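Local coordinates for protein member of DUF4221 family (Bacteroides vulgatus, PDB 3S9J) that is of unknown function but folds as a six-bladed beta-propeller and probably belongs among the bacterial lipoproteins, at residues G218-M223 with P265-I270. Numbering follows the deposited sequence.
Sequences GYDSLM and PRYWHI
With CG anti to its carbonyl carbon (chi1 -63°), Tyr267 swings its ring across to the 218-223 segment, while Ile270, whose CG1 lies anti to the backbone N (chi1 -176°), sends CD1 out to meet Leu222. The two aliphatic chains touch tip to tip, Leu222 CD1 standing 3.8 Å from Ile270 CD1, and Val213 and Arg281 pack against both residues. The Tyr267 ring comes up obliquely to the Tyr219 carbonyl, CD2 lying 3.5 Å from Tyr219 O, an oxygen that accepts a hydrogen bond from Arg281. No direct hydrogen bond joins the segments; a water bridges them instead. Lying in the plane of the Tyr267 ring, it accepts from Tyr267 OH at 2.6 Å and donates to Asp220 OD1 at the same distance. The carboxylate is turned 82° from the phenol ring and is gripped further by Ser243 OG at OD2 and the Met244 amide at OD1, which should help fix its rotation; Tyr267 OH also hydrogen-bonds to the Ser238 amide. Buried apolar tips and a water-bridged polar end thus join a third strand, 221-225, to the first strand, 266-273, of the next four-stranded antiparallel sheet, a blade-to-blade contact characteristic of the six-bladed beta-propeller.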
ATOM      1  N   GLY A 218       3.880 -13.439   1.029  1.00 26.08           N
ATOM      2  CA  GLY A 218       4.261 -14.840   0.821  1.00 28.50           C
ATOM      3  C   GLY A 218       3.298 -15.881   1.343  1.00 27.91           C
ATOM      4  O   GLY A 218       3.670 -17.042   1.441  1.00 31.66           O
ATOM      5  N   TYR A 219       2.063 -15.502   1.667  1.00 27.74           N
ATOM      6  CA  TYR A 219       1.151 -16.408   2.363  1.00 27.01           C
ATOM      7  C   TYR A 219      -0.242 -16.465   1.756  1.00 28.91           C
ATOM      8  O   TYR A 219      -0.829 -15.447   1.419  1.00 27.68           O
ATOM      9  CB  TYR A 219       1.052 -15.996   3.836  1.00 26.98           C
ATOM     10  CG  TYR A 219       0.554 -17.043   4.817  1.00 29.99           C
ATOM     11  CD1 TYR A 219       0.910 -18.386   4.700  1.00 34.04           C
ATOM     12  CD2 TYR A 219      -0.226 -16.675   5.903  1.00 36.42           C
ATOM     13  CE1 TYR A 219       0.481 -19.327   5.642  1.00 40.57           C
ATOM     14  CE2 TYR A 219      -0.667 -17.604   6.843  1.00 38.50           C
ATOM     15  CZ  TYR A 219      -0.311 -18.921   6.710  1.00 39.45           C
ATOM     16  OH  TYR A 219      -0.739 -19.826   7.658  1.00 40.04           O
ATOM     17  N   ASP A 220      -0.791 -17.677   1.682  1.00 30.35           N
ATOM     18  CA  ASP A 220      -2.128 -17.921   1.151  1.00 32.71           C
ATOM     19  C   ASP A 220      -3.253 -17.270   1.944  1.00 31.02           C
ATOM     20  O   ASP A 220      -4.307 -17.025   1.395  1.00 34.40           O
ATOM     21  CB  ASP A 220      -2.443 -19.414   1.169  1.00 35.23           C
ATOM     22  CG  ASP A 220      -1.702 -20.195   0.133  1.00 37.41           C
ATOM     23  OD1 ASP A 220      -0.831 -19.665  -0.571  1.00 36.12           O
ATOM     24  OD2 ASP A 220      -2.061 -21.367   0.007  1.00 43.19           O
ATOM     25  N   SER A 221      -3.048 -17.014   3.232  1.00 33.25           N
ATOM     26  CA  SER A 221      -4.149 -16.608   4.090  1.00 32.59           C
ATOM     27  C   SER A 221      -4.058 -15.151   4.516  1.00 31.19           C
ATOM     28  O   SER A 221      -2.966 -14.596   4.661  1.00 31.34           O
ATOM     29  CB  SER A 221      -4.233 -17.512   5.329  1.00 36.83           C
ATOM     30  OG  SER A 221      -4.625 -18.822   4.963  1.00 37.93           O
ATOM     31  N   LEU A 222      -5.225 -14.556   4.689  1.00 31.07           N
ATOM     32  CA  LEU A 222      -5.358 -13.224   5.281  1.00 31.36           C
ATOM     33  C   LEU A 222      -5.564 -13.316   6.790  1.00 33.13           C
ATOM     34  O   LEU A 222      -6.241 -14.211   7.289  1.00 33.95           O
ATOM     35  CB  LEU A 222      -6.559 -12.485   4.692  1.00 32.14           C
ATOM     36  CG  LEU A 222      -6.530 -12.153   3.209  1.00 31.31           C
ATOM     37  CD1 LEU A 222      -7.893 -11.560   2.798  1.00 30.83           C
ATOM     38  CD2 LEU A 222      -5.350 -11.184   2.912  1.00 29.52           C
HETATM   39  N   MSE A 223      -5.017 -12.326   7.492  1.00 33.03           N
HETATM   40  CA  MSE A 223      -5.107 -12.203   8.935  1.00 33.96           C
HETATM   41  C   MSE A 223      -6.072 -11.075   9.228  1.00 32.72           C
HETATM   42  O   MSE A 223      -5.971  -9.990   8.635  1.00 31.14           O
HETATM   43  CB  MSE A 223      -3.725 -11.834   9.463  1.00 35.23           C
HETATM   44  CG  MSE A 223      -3.540 -11.968  10.927  1.00 42.23           C
HETATM   45 SE   MSE A 223      -1.886 -11.075  11.401  0.75 39.06          SE
HETATM   46  CE  MSE A 223      -2.659  -9.355  11.723  1.00 32.44           C
ATOM     47  N   PRO A 265       6.124 -15.805  -7.882  1.00 24.82           N
ATOM     48  CA  PRO A 265       4.750 -15.438  -7.546  1.00 23.62           C
ATOM     49  C   PRO A 265       4.606 -15.002  -6.092  1.00 23.32           C
ATOM     50  O   PRO A 265       5.335 -15.480  -5.227  1.00 25.50           O
ATOM     51  CB  PRO A 265       3.957 -16.748  -7.811  1.00 24.07           C
ATOM     52  CG  PRO A 265       4.973 -17.818  -7.652  1.00 28.60           C
ATOM     53  CD  PRO A 265       6.257 -17.249  -8.171  1.00 26.33           C
ATOM     54  N   ARG A 266       3.705 -14.063  -5.830  1.00 24.46           N
ATOM     55  CA  ARG A 266       3.426 -13.614  -4.475  1.00 23.66           C
ATOM     56  C   ARG A 266       2.182 -12.781  -4.505  1.00 25.41           C
ATOM     57  O   ARG A 266       1.726 -12.346  -5.575  1.00 25.22           O
ATOM     58  CB  ARG A 266       4.565 -12.768  -3.904  1.00 22.51           C
ATOM     59  CG  ARG A 266       4.881 -11.502  -4.664  1.00 24.77           C
ATOM     60  CD  ARG A 266       5.925 -10.679  -3.903  1.00 27.65           C
ATOM     61  NE  ARG A 266       6.529  -9.634  -4.735  1.00 26.03           N
ATOM     62  CZ  ARG A 266       7.592  -8.906  -4.379  1.00 26.86           C
ATOM     63  NH1 ARG A 266       8.184  -9.084  -3.205  1.00 26.76           N
ATOM     64  NH2 ARG A 266       8.087  -8.000  -5.218  1.00 27.38           N
ATOM     65  N   TYR A 267       1.630 -12.550  -3.326  1.00 24.32           N
ATOM     66  CA  TYR A 267       0.503 -11.648  -3.201  1.00 24.11           C
ATOM     67  C   TYR A 267       1.037 -10.218  -3.064  1.00 24.32           C
ATOM     68  O   TYR A 267       2.222  -9.989  -2.763  1.00 23.40           O
ATOM     69  CB  TYR A 267      -0.422 -12.069  -2.037  1.00 25.35           C
ATOM     70  CG  TYR A 267      -0.968 -13.439  -2.364  1.00 24.52           C
ATOM     71  CD1 TYR A 267      -2.046 -13.567  -3.225  1.00 26.35           C
ATOM     72  CD2 TYR A 267      -0.310 -14.582  -1.967  1.00 27.38           C
ATOM     73  CE1 TYR A 267      -2.502 -14.811  -3.634  1.00 27.78           C
ATOM     74  CE2 TYR A 267      -0.773 -15.847  -2.365  1.00 26.35           C
ATOM     75  CZ  TYR A 267      -1.855 -15.942  -3.204  1.00 28.13           C
ATOM     76  OH  TYR A 267      -2.306 -17.181  -3.616  1.00 28.41           O
ATOM     77  N   TRP A 268       0.148  -9.255  -3.319  1.00 24.57           N
ATOM     78  CA  TRP A 268       0.512  -7.838  -3.192  1.00 22.95           C
ATOM     79  C   TRP A 268      -0.591  -7.128  -2.391  1.00 24.19           C
ATOM     80  O   TRP A 268      -0.823  -7.534  -1.254  1.00 23.84           O
ATOM     81  CB  TRP A 268       0.870  -7.194  -4.545  1.00 21.14           C
ATOM     82  CG  TRP A 268       1.730  -5.967  -4.412  1.00 21.13           C
ATOM     83  CD1 TRP A 268       1.393  -4.685  -4.731  1.00 21.31           C
ATOM     84  CD2 TRP A 268       3.059  -5.917  -3.912  1.00 20.56           C
ATOM     85  NE1 TRP A 268       2.438  -3.844  -4.470  1.00 21.66           N
ATOM     86  CE2 TRP A 268       3.473  -4.569  -3.953  1.00 21.29           C
ATOM     87  CE3 TRP A 268       3.946  -6.880  -3.410  1.00 22.94           C
ATOM     88  CZ2 TRP A 268       4.727  -4.168  -3.544  1.00 21.37           C
ATOM     89  CZ3 TRP A 268       5.210  -6.459  -2.998  1.00 24.12           C
ATOM     90  CH2 TRP A 268       5.583  -5.112  -3.066  1.00 23.64           C
ATOM     91  N   HIS A 269      -1.280  -6.119  -2.945  1.00 23.60           N
ATOM     92  CA  HIS A 269      -2.260  -5.370  -2.169  1.00 23.62           C
ATOM     93  C   HIS A 269      -3.354  -6.252  -1.573  1.00 24.11           C
ATOM     94  O   HIS A 269      -3.849  -7.190  -2.224  1.00 23.84           O
ATOM     95  CB  HIS A 269      -3.036  -4.352  -3.010  1.00 23.10           C
ATOM     96  CG  HIS A 269      -2.213  -3.451  -3.870  1.00 21.68           C
ATOM     97  ND1 HIS A 269      -1.307  -2.541  -3.358  1.00 23.29           N
ATOM     98  CD2 HIS A 269      -2.278  -3.223  -5.199  1.00 22.06           C
ATOM     99  CE1 HIS A 269      -0.817  -1.823  -4.350  1.00 25.16           C
ATOM    100  NE2 HIS A 269      -1.381  -2.225  -5.482  1.00 21.28           N
ATOM    101  N   ILE A 270      -3.775  -5.904  -0.363  1.00 23.25           N
ATOM    102  CA  ILE A 270      -5.125  -6.208   0.085  1.00 26.60           C
ATOM    103  C   ILE A 270      -5.842  -4.859   0.237  1.00 24.43           C
ATOM    104  O   ILE A 270      -5.338  -3.939   0.870  1.00 25.59           O
ATOM    105  CB  ILE A 270      -5.161  -7.100   1.373  1.00 28.04           C
ATOM    106  CG1 ILE A 270      -6.613  -7.488   1.767  1.00 29.64           C
ATOM    107  CG2 ILE A 270      -4.439  -6.430   2.545  1.00 27.13           C
ATOM    108  CD1 ILE A 270      -7.312  -8.409   0.742  1.00 27.26           C
TER
HETATM  109  O   HOH W   1      -0.766 -19.244  -3.119  1.00 32.60           O